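Long-range contacts in hypothetical protein PH0495 (Pyrococcus horikoshii, PDB 1X3L), which catalyses the ATP-dependent phosphorylation of D-glycerate to 2-phosphoglycerate, with magnesium as cofactor and several other nucleotides or pyrophosphate accepted as phosphate donors: residues F45-K50 with N122-I127; K150-L155 with E231-S236; G338-P343 with N404-L409; A360-F365 with S427-I432. All blocks are in the same frame, centred on the assembly; numbering follows the deposited sequence.

Contact 1. Residues F45-K50 with N122-I127; sequences FEIKGK and NDIVFI
D123 and K50 make the tight end of this contact. The backbone N of K50 meets OD1 of D123 at 2.8 Å, with the hydrogen almost in line (174°) but arriving from above the carboxylate plane. A chi1 of -61° sets the carboxylate beside D123's own backbone N, within range of K50, and OD2 of the same group accepts from the backbone N of R120. One residue on, the N of I124 donates to the O of K50 at 2.9 Å, again nearly straight. With an alanine in place of D123, the N-H groups of K50 and R120 would probably be left without these acceptors. The bonds tie the turn leaving strand 43-46 to the start of strand 124-129, just where K50 leads into strand 51-56, the parallel neighbour of strand 124-129 in the six-stranded sheet of an alpha/beta domain. On the inner side I47 CG1 makes a marginal apolar touch on I124 CD1, at 4.5 Å. Toward solvent the grip is thinner: ND2 of N122 reaches the O of K48 at 2.9 Å, in the carbonyl plane on a lone pair, and water 1 bridges K48 N and N122 O. K48 turns its ammonium away into a salt bridge with E46.

Contact 2. Residues K150-L155 with E231-S236; sequences KLTTDL and EKVPES. With EDO (1,2-ethanediol), chain F.
K232 and V233 receive the side chain of L155, and P234 lies against T152, so the short connection before helix 235-246 packs on one flank of helix 146-158. Just ahead of the touching residues, E231 turns outward; its OE1 accepts a weak 3.4 Å hydrogen bond from O2 of a 1,2-ethanediol, probably a crystallisation additive, which K221 also binds. At K232 the backbone and the root of the side chain do the touching: CD1 of L155 lies 3.5 Å from K232 O and 3.8 Å from K232 CB. Beyond CB the lysine leads away, and its NZ is bonded to the O of D228. V233 follows with CG1 touching two partners, 4.0 Å from L155 CD1 and 4.2 Å from T152 CG2. The T152 methyl stands anti to its own nitrogen, which turns it to V233 and leaves OG1 on the P234 side. P234 then crosses the threonine at about a right angle, its CD 3.6 Å from T152 OG1. That hydroxyl is bonded to the O of D148, one turn earlier in its helix, so its approach to the proline is plain van der Waals contact. No hydrogen bond joins the two segments. The arrangement is helix-to-loop packing: the loop 232-234, ending in the N-cap proline of helix 235-246, rests on helix 146-158 by van der Waals contact.

Contact 3. Residues G338-P343 with N404-L409; sequences GGKGGP and NSYEAL
K340 is held at its backbone N, its backbone O and its ammonium group by residues at and just before the start of helix 405-411. Its N donates to OD1 of N404 at 2.9 Å, in the carbonyl plane on a lone pair, with an N-H...O angle of 165°. Its O accepts from the N of Y406 at 3.0 Å, the donor tilted from the carbonyl plane. Chi1 of -158° carries the lysine chain alongside the tyrosine, both side chains pointing the same way, and a bend at chi4 brings NZ over the ring. NZ stands 3.7 Å from the Y406 ring centroid and 11° off its normal, a cation-pi contact with CE packed on the same face. Water 2 takes a further bond from NZ at 2.8 Å and makes a weak 3.3 Å hydrogen bond with Y406 OH. Were Y406 an alanine, the K340 ammonium would probably lose its aromatic face and the lysine chain could swing. E407 touches K340 CD through OE2, yet its salt bridge is to K410 through OE1. The glycine-rich loop of the MOFRL region, which ends with G342 as N-cap of helix 343-351, is thus pinned to the N-terminal end of helix 405-411.

Contact 4. Residues A360-F365 with S427-I432; sequences ALIVAF and SIVIAI
F365 adopts a chi1 of 63°, which places CG between its own backbone N and carbonyl carbon and lays the ring alongside I428. CZ of F365 comes 4.0 Å from I428 CB, and the ring edge faces CD1 of I430, 4.1 Å from CE2. V363 has CG1 in the same kind of position (chi1 56°), pressing that methyl to 3.6 Å from I430 CB. On this face L361, F365, I430 and I432 pack against helix 6-20, and I428 and I430 against helix 268-281. On the opposite face the side chains of I362 and V429 cross obliquely, CG2 to CG1 3.9 Å, and A364 and A431 lie under helices 343-351 and 297-314 respectively. The strands are antiparallel (175°). Three hydrogen-bonded pairs, L361 with I432, V363 with I430 and F365 with I428, each give two N-H to O bonds. The shortest runs from I432 N to L361 O at 2.7 Å. These are two inner strands of a mixed sheet with helices on both faces, an alpha/beta/alpha sandwich. Everything here is buried, so the paired backbone bonds satisfy the polar groups between the strands while the apolar side chains exclude water from both faces.

The four contacts sample two lobes of the chain. Contacts 1 and 2 both belong to the N-terminal part of the sequence, yet their centres are 40 Å apart: contact 1 lies at the N-terminal ends of two inner strands of the parallel sheet, while contact 2 belongs to the helices beyond it. Contacts 3 and 4 are neighbours, with centres 17 Å apart and nearest atoms about 6 Å apart, and their segments alternate along the sequence; helix 343-351, which begins where the loop of contact 3 ends, packs on the sheet of contact 4. Contacts 1 and 4 fall on opposite sides of the chain's centre, 42 Å apart between centres. All four lie away from K58, the substrate-binding lysine inferred by similarity.

Contact 1. Residues F45-K50 with N122-I127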
loop_
_atom_site.group_PDB
_atom_site.type_symbol
_atom_site.label_atom_id
_atom_site.label_comp_id
_atom_site.label_asym_id
_atom_site.label_seq_id
_atom_site.Cartn_x
_atom_site.Cartn_y
_atom_site.Cartn_z
ATOM N N PHE A 45 8.719 18.049 -16.456
ATOM C CA PHE A 45 7.674 19.068 -16.468
ATOM C C PHE A 45 8.309 20.431 -16.251
ATOM O O PHE A 45 9.156 20.594 -15.372
ATOM C CB PHE A 45 6.648 18.837 -15.353
ATOM C CG PHE A 45 5.972 17.505 -15.410
ATOM C CD1 PHE A 45 6.568 16.384 -14.842
ATOM C CD2 PHE A 45 4.742 17.365 -16.040
ATOM C CE1 PHE A 45 5.942 15.137 -14.900
ATOM C CE2 PHE A 45 4.110 16.125 -16.105
ATOM C CZ PHE A 45 4.712 15.010 -15.533
ATOM N N GLU A 46 7.893 21.409 -17.046
ATOM C CA GLU A 46 8.424 22.760 -16.922
ATOM C C GLU A 46 7.578 23.553 -15.937
ATOM O O GLU A 46 6.350 23.503 -15.984
ATOM C CB GLU A 46 8.417 23.459 -18.282
ATOM C CG GLU A 46 9.053 24.837 -18.268
ATOM C CD GLU A 46 9.004 25.512 -19.625
ATOM O OE1 GLU A 46 9.605 26.599 -19.771
ATOM O OE2 GLU A 46 8.361 24.958 -20.542
ATOM N N ILE A 47 8.240 24.280 -15.043
ATOM C CA ILE A 47 7.550 25.089 -14.045
ATOM C C ILE A 47 7.240 26.461 -14.636
ATOM O O ILE A 47 8.104 27.333 -14.687
ATOM C CB ILE A 47 8.421 25.281 -12.783
ATOM C CG1 ILE A 47 8.851 23.922 -12.234
ATOM C CG2 ILE A 47 7.647 26.052 -11.724
ATOM C CD1 ILE A 47 9.809 24.008 -11.063
ATOM N N LYS A 48 6.006 26.652 -15.087
ATOM C CA LYS A 48 5.622 27.928 -15.668
ATOM C C LYS A 48 4.511 28.609 -14.882
ATOM O O LYS A 48 3.650 29.276 -15.451
ATOM C CB LYS A 48 5.208 27.731 -17.131
ATOM C CG LYS A 48 4.174 26.642 -17.362
ATOM C CD LYS A 48 4.054 26.313 -18.847
ATOM C CE LYS A 48 5.371 25.772 -19.393
ATOM N NZ LYS A 48 5.317 25.479 -20.854
ATOM N N GLY A 49 4.550 28.444 -13.564
ATOM C CA GLY A 49 3.548 29.049 -12.706
ATOM C C GLY A 49 3.849 28.740 -11.255
ATOM O O GLY A 49 5.013 28.615 -10.874
ATOM N N LYS A 50 2.807 28.617 -10.443
ATOM C CA LYS A 50 2.982 28.307 -9.031
ATOM C C LYS A 50 2.769 26.816 -8.788
ATOM O O LYS A 50 2.298 26.093 -9.670
ATOM C CB LYS A 50 1.992 29.113 -8.188
ATOM C CG LYS A 50 2.233 30.613 -8.208
ATOM C CD LYS A 50 1.207 31.338 -7.355
ATOM C CE LYS A 50 1.455 32.838 -7.351
ATOM N NZ LYS A 50 1.393 33.406 -8.726
ATOM N N ASN A 122 -1.812 27.306 -15.892
ATOM C CA ASN A 122 -0.357 27.305 -15.992
ATOM C C ASN A 122 0.334 26.906 -14.687
ATOM O O ASN A 122 1.561 26.947 -14.592
ATOM C CB ASN A 122 0.139 28.682 -16.440
ATOM C CG ASN A 122 -0.075 29.744 -15.389
ATOM O OD1 ASN A 122 -1.194 29.951 -14.920
ATOM N ND2 ASN A 122 1.001 30.426 -15.009
ATOM N N ASP A 123 -0.452 26.527 -13.682
ATOM C CA ASP A 123 0.109 26.106 -12.401
ATOM C C ASP A 123 0.203 24.583 -12.329
ATOM O O ASP A 123 -0.444 23.868 -13.098
ATOM C CB ASP A 123 -0.753 26.591 -11.233
ATOM C CG ASP A 123 -0.856 28.097 -11.167
ATOM O OD1 ASP A 123 0.149 28.780 -11.455
ATOM O OD2 ASP A 123 -1.945 28.594 -10.810
ATOM N N ILE A 124 1.012 24.097 -11.395
ATOM C CA ILE A 124 1.187 22.666 -11.193
ATOM C C ILE A 124 0.549 22.291 -9.859
ATOM O O ILE A 124 0.729 22.992 -8.859
ATOM C CB ILE A 124 2.684 22.281 -11.157
ATOM C CG1 ILE A 124 3.322 22.543 -12.522
ATOM C CG2 ILE A 124 2.844 20.814 -10.752
ATOM C CD1 ILE A 124 4.778 22.135 -12.608
ATOM N N VAL A 125 -0.206 21.198 -9.849
ATOM C CA VAL A 125 -0.857 20.740 -8.627
ATOM C C VAL A 125 -0.461 19.307 -8.295
ATOM O O VAL A 125 -0.799 18.377 -9.027
ATOM C CB VAL A 125 -2.398 20.789 -8.746
ATOM C CG1 VAL A 125 -3.033 20.301 -7.450
ATOM C CG2 VAL A 125 -2.860 22.208 -9.069
ATOM N N PHE A 126 0.259 19.135 -7.191
ATOM C CA PHE A 126 0.675 17.811 -6.741
ATOM C C PHE A 126 -0.467 17.176 -5.957
ATOM O O PHE A 126 -1.027 17.797 -5.054
ATOM C CB PHE A 126 1.897 17.911 -5.817
ATOM C CG PHE A 126 3.210 17.955 -6.537
ATOM C CD1 PHE A 126 3.812 16.785 -6.983
ATOM C CD2 PHE A 126 3.848 19.168 -6.770
ATOM C CE1 PHE A 126 5.033 16.818 -7.649
ATOM C CE2 PHE A 126 5.069 19.215 -7.436
ATOM C CZ PHE A 126 5.663 18.040 -7.876
ATOM N N ILE A 127 -0.823 15.947 -6.312
ATOM C CA ILE A 127 -1.870 15.221 -5.597
ATOM C C ILE A 127 -1.111 14.064 -4.951
ATOM O O ILE A 127 -0.600 13.191 -5.650
ATOM C CB ILE A 127 -2.940 14.658 -6.557
ATOM C CG1 ILE A 127 -3.534 15.788 -7.402
ATOM C CG2 ILE A 127 -4.043 13.972 -5.758
ATOM C CD1 ILE A 127 -4.316 16.819 -6.601
HETATM O O HOH W 1 3.496 24.727 -14.900
#

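Contact 2. Residues K150-L155 with E231-S236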
loop_
_atom_site.group_PDB
_atom_site.type_symbol
_atom_site.label_atom_id
_atom_site.label_comp_id
_atom_site.label_asym_id
_atom_site.label_seq_id
_atom_site.Cartn_x
_atom_site.Cartn_y
_atom_site.Cartn_z
ATOM N N LYS A 150 -23.081 7.112 4.895
ATOM C CA LYS A 150 -22.901 6.034 5.863
ATOM C C LYS A 150 -23.996 4.982 5.745
ATOM O O LYS A 150 -23.714 3.789 5.680
ATOM C CB LYS A 150 -22.881 6.589 7.290
ATOM C CG LYS A 150 -21.711 7.512 7.602
ATOM C CD LYS A 150 -21.731 7.918 9.073
ATOM C CE LYS A 150 -20.593 8.856 9.413
ATOM N NZ LYS A 150 -20.588 9.209 10.862
ATOM N N LEU A 151 -25.249 5.422 5.717
ATOM C CA LEU A 151 -26.362 4.489 5.606
ATOM C C LEU A 151 -26.272 3.663 4.326
ATOM O O LEU A 151 -26.554 2.464 4.326
ATOM C CB LEU A 151 -27.695 5.243 5.638
ATOM C CG LEU A 151 -27.977 6.069 6.897
ATOM C CD1 LEU A 151 -29.359 6.701 6.790
ATOM C CD2 LEU A 151 -27.894 5.180 8.133
ATOM N N THR A 152 -25.878 4.309 3.234
ATOM C CA THR A 152 -25.759 3.619 1.956
ATOM C C THR A 152 -24.656 2.567 2.033
ATOM O O THR A 152 -24.875 1.401 1.708
ATOM C CB THR A 152 -25.440 4.605 0.812
ATOM O OG1 THR A 152 -26.462 5.609 0.743
ATOM C CG2 THR A 152 -25.377 3.870 -0.520
ATOM N N THR A 153 -23.473 2.984 2.469
ATOM C CA THR A 153 -22.347 2.065 2.588
ATOM C C THR A 153 -22.684 0.904 3.522
ATOM O O THR A 153 -22.225 -0.220 3.312
ATOM C CB THR A 153 -21.083 2.783 3.114
ATOM O OG1 THR A 153 -21.406 3.518 4.298
ATOM C CG2 THR A 153 -20.532 3.737 2.071
ATOM N N ASP A 154 -23.493 1.174 4.544
ATOM C CA ASP A 154 -23.883 0.140 5.501
ATOM C C ASP A 154 -24.824 -0.892 4.902
ATOM O O ASP A 154 -24.713 -2.083 5.195
ATOM C CB ASP A 154 -24.542 0.757 6.736
ATOM C CG ASP A 154 -23.531 1.298 7.725
ATOM O OD1 ASP A 154 -22.615 0.538 8.105
ATOM O OD2 ASP A 154 -23.657 2.476 8.126
ATOM N N LEU A 155 -25.757 -0.437 4.074
ATOM C CA LEU A 155 -26.707 -1.342 3.442
ATOM C C LEU A 155 -25.992 -2.208 2.410
ATOM O O LEU A 155 -26.427 -3.320 2.109
ATOM C CB LEU A 155 -27.832 -0.546 2.775
ATOM C CG LEU A 155 -28.716 0.266 3.725
ATOM C CD1 LEU A 155 -29.704 1.095 2.921
ATOM C CD2 LEU A 155 -29.449 -0.671 4.674
ATOM N N GLU A 231 -34.422 0.685 -2.758
ATOM C CA GLU A 231 -35.506 1.399 -2.093
ATOM C C GLU A 231 -35.153 1.675 -0.634
ATOM O O GLU A 231 -35.782 2.508 0.018
ATOM C CB GLU A 231 -36.803 0.584 -2.159
ATOM C CG GLU A 231 -37.324 0.328 -3.568
ATOM C CD GLU A 231 -37.793 1.595 -4.268
ATOM O OE1 GLU A 231 -38.177 1.511 -5.456
ATOM O OE2 GLU A 231 -37.781 2.671 -3.634
ATOM N N LYS A 232 -34.140 0.979 -0.129
ATOM C CA LYS A 232 -33.726 1.150 1.258
ATOM C C LYS A 232 -32.770 2.319 1.472
ATOM O O LYS A 232 -32.721 2.893 2.560
ATOM C CB LYS A 232 -33.092 -0.142 1.781
ATOM C CG LYS A 232 -34.054 -1.324 1.860
ATOM C CD LYS A 232 -33.376 -2.539 2.490
ATOM C CE LYS A 232 -34.342 -3.705 2.672
ATOM N NZ LYS A 232 -34.834 -4.254 1.376
ATOM N N VAL A 233 -32.008 2.676 0.441
ATOM C CA VAL A 233 -31.069 3.789 0.554
ATOM C C VAL A 233 -31.848 5.096 0.639
ATOM O O VAL A 233 -32.984 5.175 0.176
ATOM C CB VAL A 233 -30.126 3.862 -0.665
ATOM C CG1 VAL A 233 -29.336 2.573 -0.785
ATOM C CG2 VAL A 233 -30.930 4.121 -1.932
ATOM N N PRO A 234 -31.248 6.141 1.231
ATOM C CA PRO A 234 -31.955 7.420 1.334
ATOM C C PRO A 234 -32.425 7.937 -0.026
ATOM O O PRO A 234 -31.861 7.594 -1.068
ATOM C CB PRO A 234 -30.922 8.338 1.990
ATOM C CG PRO A 234 -29.614 7.733 1.582
ATOM C CD PRO A 234 -29.874 6.260 1.744
ATOM N N GLU A 235 -33.465 8.763 0.000
ATOM C CA GLU A 235 -34.037 9.329 -1.214
ATOM C C GLU A 235 -32.996 10.132 -1.990
ATOM O O GLU A 235 -32.967 10.099 -3.218
ATOM C CB GLU A 235 -35.225 10.229 -0.854
ATOM C CG GLU A 235 -36.245 10.417 -1.969
ATOM C CD GLU A 235 -37.267 11.493 -1.643
ATOM O OE1 GLU A 235 -37.769 11.517 -0.495
ATOM O OE2 GLU A 235 -37.576 12.312 -2.538
ATOM N N SER A 236 -32.142 10.847 -1.264
ATOM C CA SER A 236 -31.107 11.671 -1.879
ATOM C C SER A 236 -30.164 10.857 -2.760
ATOM O O SER A 236 -29.653 11.364 -3.759
ATOM C CB SER A 236 -30.298 12.397 -0.803
ATOM O OG SER A 236 -29.546 11.481 -0.025
HETATM C C1 EDO F . -37.027 1.925 -10.102
HETATM O O1 EDO F . -36.335 1.962 -11.357
HETATM C C2 EDO F . -37.245 3.346 -9.584
HETATM O O2 EDO F . -37.942 3.314 -8.334
#

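Contact 3. Residues G338-P343 with N404-L409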
loop_
_atom_site.group_PDB
_atom_site.type_symbol
_atom_site.label_atom_id
_atom_site.label_comp_id
_atom_site.label_asym_id
_atom_site.label_seq_id
_atom_site.Cartn_x
_atom_site.Cartn_y
_atom_site.Cartn_z
ATOM N N GLY A 338 -6.248 -20.317 18.436
ATOM C CA GLY A 338 -4.891 -20.224 17.930
ATOM C C GLY A 338 -3.941 -19.632 18.953
ATOM O O GLY A 338 -4.370 -19.157 20.009
ATOM N N GLY A 339 -2.649 -19.661 18.642
ATOM C CA GLY A 339 -1.649 -19.120 19.546
ATOM C C GLY A 339 -1.177 -17.744 19.119
ATOM O O GLY A 339 -1.902 -17.017 18.446
ATOM N N LYS A 340 0.044 -17.388 19.506
ATOM C CA LYS A 340 0.614 -16.086 19.165
ATOM C C LYS A 340 1.439 -16.230 17.885
ATOM O O LYS A 340 2.219 -17.173 17.751
ATOM C CB LYS A 340 1.504 -15.600 20.317
ATOM C CG LYS A 340 1.747 -14.093 20.359
ATOM C CD LYS A 340 2.641 -13.723 21.545
ATOM C CE LYS A 340 2.575 -12.233 21.874
ATOM N NZ LYS A 340 2.948 -11.362 20.725
ATOM N N GLY A 341 1.267 -15.301 16.949
ATOM C CA GLY A 341 2.010 -15.379 15.702
ATOM C C GLY A 341 1.368 -14.602 14.570
ATOM O O GLY A 341 0.484 -13.781 14.805
ATOM N N GLY A 342 1.820 -14.861 13.342
ATOM C CA GLY A 342 1.293 -14.174 12.174
ATOM C C GLY A 342 1.767 -14.809 10.872
ATOM O O GLY A 342 2.564 -15.744 10.906
ATOM N N PRO A 343 1.322 -14.304 9.706
ATOM C CA PRO A 343 1.707 -14.844 8.393
ATOM C C PRO A 343 3.213 -15.006 8.161
ATOM O O PRO A 343 3.704 -16.119 7.980
ATOM C CB PRO A 343 1.082 -13.855 7.409
ATOM C CG PRO A 343 -0.103 -13.307 8.166
ATOM C CD PRO A 343 0.473 -13.108 9.549
ATOM N N ASN A 404 1.204 -20.955 16.781
ATOM C CA ASN A 404 1.912 -20.330 17.882
ATOM C C ASN A 404 3.376 -20.127 17.459
ATOM O O ASN A 404 4.296 -20.313 18.260
ATOM C CB ASN A 404 1.808 -21.267 19.093
ATOM C CG ASN A 404 2.169 -20.597 20.395
ATOM O OD1 ASN A 404 1.806 -19.446 20.640
ATOM N ND2 ASN A 404 2.870 -21.326 21.256
ATOM N N SER A 405 3.586 -19.739 16.198
ATOM C CA SER A 405 4.944 -19.554 15.676
ATOM C C SER A 405 5.757 -18.477 16.399
ATOM O O SER A 405 6.977 -18.570 16.471
ATOM C CB SER A 405 4.908 -19.246 14.172
ATOM O OG SER A 405 4.170 -18.064 13.906
ATOM N N TYR A 406 5.090 -17.463 16.936
ATOM C CA TYR A 406 5.801 -16.401 17.650
ATOM C C TYR A 406 6.642 -16.977 18.789
ATOM O O TYR A 406 7.813 -16.632 18.945
ATOM C CB TYR A 406 4.809 -15.386 18.228
ATOM C CG TYR A 406 5.454 -14.225 18.976
ATOM C CD1 TYR A 406 5.700 -13.011 18.337
ATOM C CD2 TYR A 406 5.780 -14.331 20.334
ATOM C CE1 TYR A 406 6.243 -11.923 19.025
ATOM C CE2 TYR A 406 6.331 -13.247 21.036
ATOM C CZ TYR A 406 6.553 -12.047 20.372
ATOM O OH TYR A 406 7.068 -10.960 21.044
ATOM N N GLU A 407 6.040 -17.858 19.582
ATOM C CA GLU A 407 6.735 -18.450 20.716
ATOM C C GLU A 407 7.937 -19.304 20.326
ATOM O O GLU A 407 8.929 -19.365 21.061
ATOM C CB GLU A 407 5.757 -19.282 21.551
ATOM C CG GLU A 407 4.596 -18.484 22.129
ATOM C CD GLU A 407 5.061 -17.300 22.956
ATOM O OE1 GLU A 407 5.933 -17.491 23.828
ATOM O OE2 GLU A 407 4.550 -16.181 22.741
ATOM N N ALA A 408 7.861 -19.967 19.177
ATOM C CA ALA A 408 8.974 -20.803 18.737
ATOM C C ALA A 408 10.126 -19.932 18.258
ATOM O O ALA A 408 11.265 -20.107 18.687
ATOM C CB ALA A 408 8.528 -21.747 17.617
ATOM N N LEU A 409 9.818 -18.994 17.366
ATOM C CA LEU A 409 10.834 -18.097 16.825
ATOM C C LEU A 409 11.501 -17.283 17.929
ATOM O O LEU A 409 12.695 -16.999 17.861
ATOM C CB LEU A 409 10.213 -17.147 15.798
ATOM C CG LEU A 409 9.703 -17.783 14.494
ATOM C CD1 LEU A 409 9.032 -16.714 13.638
ATOM C CD2 LEU A 409 10.869 -18.429 13.736
HETATM O O HOH W 2 4.460 -9.043 20.471
#

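Contact 4. Residues A360-F365 with S427-I432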
loop_
_atom_site.group_PDB
_atom_site.type_symbol
_atom_site.label_atom_id
_atom_site.label_comp_id
_atom_site.label_asym_id
_atom_site.label_seq_id
_atom_site.Cartn_x
_atom_site.Cartn_y
_atom_site.Cartn_z
ATOM N N ALA A 360 21.854 -20.938 3.782
ATOM C CA ALA A 360 20.776 -20.095 3.305
ATOM C C ALA A 360 20.070 -19.361 4.430
ATOM O O ALA A 360 20.205 -19.708 5.606
ATOM C CB ALA A 360 19.772 -20.947 2.532
ATOM N N LEU A 361 19.312 -18.340 4.056
ATOM C CA LEU A 361 18.566 -17.560 5.025
ATOM C C LEU A 361 17.259 -17.131 4.395
ATOM O O LEU A 361 17.190 -16.884 3.190
ATOM C CB LEU A 361 19.367 -16.328 5.463
ATOM C CG LEU A 361 18.713 -15.355 6.457
ATOM C CD1 LEU A 361 19.774 -14.677 7.309
ATOM C CD2 LEU A 361 17.892 -14.317 5.701
ATOM N N ILE A 362 16.212 -17.095 5.208
ATOM C CA ILE A 362 14.912 -16.650 4.747
ATOM C C ILE A 362 14.383 -15.655 5.764
ATOM O O ILE A 362 14.315 -15.948 6.962
ATOM C CB ILE A 362 13.887 -17.806 4.623
ATOM C CG1 ILE A 362 14.214 -18.676 3.406
ATOM C CG2 ILE A 362 12.474 -17.231 4.471
ATOM C CD1 ILE A 362 13.284 -19.866 3.221
ATOM N N VAL A 363 14.043 -14.463 5.293
ATOM C CA VAL A 363 13.472 -13.465 6.179
ATOM C C VAL A 363 12.169 -13.009 5.529
ATOM O O VAL A 363 12.157 -12.583 4.373
ATOM C CB VAL A 363 14.446 -12.269 6.412
ATOM C CG1 VAL A 363 14.856 -11.640 5.099
ATOM C CG2 VAL A 363 13.784 -11.237 7.315
ATOM N N ALA A 364 11.068 -13.150 6.261
ATOM C CA ALA A 364 9.747 -12.755 5.766
ATOM C C ALA A 364 9.243 -11.669 6.708
ATOM O O ALA A 364 9.226 -11.862 7.919
ATOM C CB ALA A 364 8.798 -13.951 5.782
ATOM N N PHE A 365 8.827 -10.535 6.159
ATOM C CA PHE A 365 8.370 -9.442 7.001
ATOM C C PHE A 365 7.295 -8.583 6.359
ATOM O O PHE A 365 7.216 -8.475 5.141
ATOM C CB PHE A 365 9.567 -8.558 7.374
ATOM C CG PHE A 365 10.221 -7.897 6.191
ATOM C CD1 PHE A 365 9.992 -6.550 5.912
ATOM C CD2 PHE A 365 11.053 -8.620 5.343
ATOM C CE1 PHE A 365 10.585 -5.936 4.804
ATOM C CE2 PHE A 365 11.647 -8.017 4.234
ATOM C CZ PHE A 365 11.411 -6.673 3.966
ATOM N N SER A 427 3.873 -7.340 2.397
ATOM C CA SER A 427 5.009 -8.169 2.793
ATOM C C SER A 427 5.987 -8.640 1.735
ATOM O O SER A 427 5.660 -8.732 0.551
ATOM C CB SER A 427 4.497 -9.391 3.556
ATOM O OG SER A 427 3.759 -8.997 4.698
ATOM N N ILE A 428 7.192 -8.966 2.196
ATOM C CA ILE A 428 8.249 -9.452 1.326
ATOM C C ILE A 428 9.019 -10.582 1.987
ATOM O O ILE A 428 9.281 -10.549 3.196
ATOM C CB ILE A 428 9.264 -8.345 0.988
ATOM C CG1 ILE A 428 8.555 -7.172 0.315
ATOM C CG2 ILE A 428 10.371 -8.913 0.097
ATOM C CD1 ILE A 428 9.439 -5.945 0.117
ATOM N N VAL A 429 9.366 -11.584 1.186
ATOM C CA VAL A 429 10.147 -12.707 1.658
ATOM C C VAL A 429 11.457 -12.660 0.889
ATOM O O VAL A 429 11.460 -12.617 -0.341
ATOM C CB VAL A 429 9.483 -14.067 1.354
ATOM C CG1 VAL A 429 10.346 -15.184 1.919
ATOM C CG2 VAL A 429 8.077 -14.128 1.958
ATOM N N ILE A 430 12.570 -12.647 1.604
ATOM C CA ILE A 430 13.860 -12.631 0.938
ATOM C C ILE A 430 14.543 -13.962 1.226
ATOM O O ILE A 430 14.697 -14.337 2.388
ATOM C CB ILE A 430 14.753 -11.491 1.462
ATOM C CG1 ILE A 430 14.056 -10.140 1.271
ATOM C CG2 ILE A 430 16.090 -11.502 0.727
ATOM C CD1 ILE A 430 14.861 -8.945 1.829
ATOM N N ALA A 431 14.925 -14.686 0.176
ATOM C CA ALA A 431 15.610 -15.963 0.353
ATOM C C ALA A 431 17.037 -15.829 -0.171
ATOM O O ALA A 431 17.259 -15.458 -1.325
ATOM C CB ALA A 431 14.869 -17.077 -0.395
ATOM N N ILE A 432 18.010 -16.127 0.680
ATOM C CA ILE A 432 19.404 -16.009 0.286
ATOM C C ILE A 432 20.123 -17.346 0.330
ATOM O O ILE A 432 20.018 -18.080 1.308
ATOM C CB ILE A 432 20.165 -15.034 1.218
ATOM C CG1 ILE A 432 19.453 -13.680 1.257
ATOM C CG2 ILE A 432 21.606 -14.881 0.743
ATOM C CD1 ILE A 432 19.985 -12.745 2.326
#